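Local coordinates for hydrogenase expression/formation protein (HypB) (Archaeoglobus fulgidus, PDB 2WSM) that is a GTPase of the HypB family that dimerizes in a GTP-dependent way and probably binds nickel and zinc in hydrogenase maturation, at residues D206-R209 against G210-N213. Sequence-based numbering, arbitrary orientation.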
loop_
_atom_site.group_PDB
_atom_site.type_symbol
_atom_site.label_atom_id
_atom_site.label_comp_id
_atom_site.label_asym_id
_atom_site.label_seq_id
_atom_site.Cartn_x
_atom_site.Cartn_y
_atom_site.Cartn_z
ATOM N N ASP A 206 28.477 3.709 5.057
ATOM C CA ASP A 206 28.929 2.716 6.028
ATOM C C ASP A 206 27.953 1.551 6.159
ATOM O O ASP A 206 28.364 0.402 6.283
ATOM C CB ASP A 206 29.152 3.365 7.398
ATOM C CG ASP A 206 30.385 4.260 7.430
ATOM O OD1 ASP A 206 31.348 3.986 6.680
ATOM O OD2 ASP A 206 30.391 5.237 8.210
ATOM N N PHE A 207 26.658 1.845 6.138
ATOM C CA PHE A 207 25.654 0.787 6.175
ATOM C C PHE A 207 25.770 -0.120 4.950
ATOM O O PHE A 207 25.661 -1.340 5.059
ATOM C CB PHE A 207 24.253 1.387 6.258
ATOM C CG PHE A 207 23.166 0.475 5.762
ATOM C CD1 PHE A 207 22.702 -0.565 6.546
ATOM C CD2 PHE A 207 22.590 0.676 4.518
ATOM C CE1 PHE A 207 21.694 -1.394 6.096
ATOM C CE2 PHE A 207 21.585 -0.148 4.065
ATOM C CZ PHE A 207 21.137 -1.187 4.852
ATOM N N LEU A 208 25.992 0.481 3.785
ATOM C CA LEU A 208 26.162 -0.293 2.557
ATOM C C LEU A 208 27.415 -1.173 2.604
ATOM O O LEU A 208 27.374 -2.332 2.217
ATOM C CB LEU A 208 26.215 0.629 1.336
ATOM C CG LEU A 208 24.923 1.317 0.902
ATOM C CD1 LEU A 208 25.192 2.201 -0.314
ATOM C CD2 LEU A 208 23.829 0.291 0.608
ATOM N N ARG A 209 28.527 -0.614 3.072
ATOM C CA ARG A 209 29.757 -1.388 3.213
ATOM C C ARG A 209 29.522 -2.568 4.145
ATOM O O ARG A 209 29.967 -3.684 3.876
ATOM C CB ARG A 209 30.908 -0.518 3.733
ATOM C CG ARG A 209 31.423 0.509 2.727
ATOM C CD ARG A 209 32.624 1.285 3.273
ATOM N NE ARG A 209 33.187 2.202 2.283
ATOM C CZ ARG A 209 33.253 3.523 2.429
ATOM N NH1 ARG A 209 33.784 4.272 1.469
ATOM N NH2 ARG A 209 32.800 4.096 3.538
ATOM N N GLY A 210 28.807 -2.320 5.235
ATOM C CA GLY A 210 28.480 -3.377 6.171
ATOM C C GLY A 210 27.783 -4.551 5.507
ATOM O O GLY A 210 28.137 -5.705 5.744
ATOM N N ILE A 211 26.792 -4.268 4.668
ATOM C CA ILE A 211 25.988 -5.331 4.073
ATOM C C ILE A 211 26.691 -6.050 2.916
ATOM O O ILE A 211 26.324 -7.165 2.556
ATOM C CB ILE A 211 24.612 -4.811 3.612
ATOM C CG1 ILE A 211 24.767 -3.856 2.423
ATOM C CG2 ILE A 211 23.883 -4.143 4.777
ATOM C CD1 ILE A 211 23.456 -3.477 1.748
ATOM N N LEU A 212 27.697 -5.412 2.335
ATOM C CA LEU A 212 28.461 -6.031 1.257
ATOM C C LEU A 212 29.626 -6.865 1.794
ATOM O O LEU A 212 30.169 -7.713 1.087
ATOM C CB LEU A 212 28.969 -4.977 0.270
ATOM C CG LEU A 212 27.887 -4.331 -0.601
ATOM C CD1 LEU A 212 28.445 -3.163 -1.405
ATOM C CD2 LEU A 212 27.234 -5.354 -1.520
ATOM N N ASN A 213 30.005 -6.620 3.045
ATOM C CA ASN A 213 31.106 -7.356 3.657
ATOM C C ASN A 213 30.633 -8.467 4.592
ATOM O O ASN A 213 29.991 -9.431 4.162
ATOM C CB ASN A 213 32.042 -6.399 4.398
ATOM C CG ASN A 213 32.843 -5.512 3.450
ATOM O OD1 ASN A 213 33.059 -5.857 2.284
ATOM N ND2 ASN A 213 33.294 -4.365 3.953
#
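Ile211 sits one turn after Phe207 and one face of the phenyl ring receives its CG2 methyl. That methyl is 4.2 Å from the ring centroid and 28° off the ring normal, which places it over the face as a CH-pi contact, and the nearest ring atom, Phe207 CE1, is 3.8 Å from Ile211 CG2. The torsion of Ile211 explains the division of labour between its branches: with chi1 at 68°, CG1 lies between the backbone N and the carbonyl carbon, packed closely at 3.0 Å from Leu208 O, and CG2 is left to meet the ring. The CG1 arm continues extended to CD1, which runs side by side with Leu208 and reaches its CD2 at 4.0 Å. Replacing Ile211 by alanine would remove both branches and is likely to cost the Phe207 face its methyl cover and lose the packing of CD1 against Leu208 CD2. This is the close-packed side, where Ile211 also touches Val31 and Val33 of strand 31-37, and Leu208 touches Thr50 of helix 43-54.

The backbone bonds become less straight along this last part of helix 201-212. Gly210 N to Asp206 O (3.0 Å, 159°) is a sound i to i+4 bond; Leu212 N to Leu208 O is more bent, and Asn213 N has weak bonds to Arg209 O and to Gly210 O. On the looser side, Asp206 and Gly210 are exposed, and Arg209, which also touches Ile54 and Glu57, brings NH2 within 3.5 Å of Asp206 OD1 in a weakly bonded salt bridge, with the carboxylate oxygen at the guanidinium edge. The pattern is that of an amphipathic helix, whose apolar side packs on the central parallel sheet of a P-loop NTPase fold.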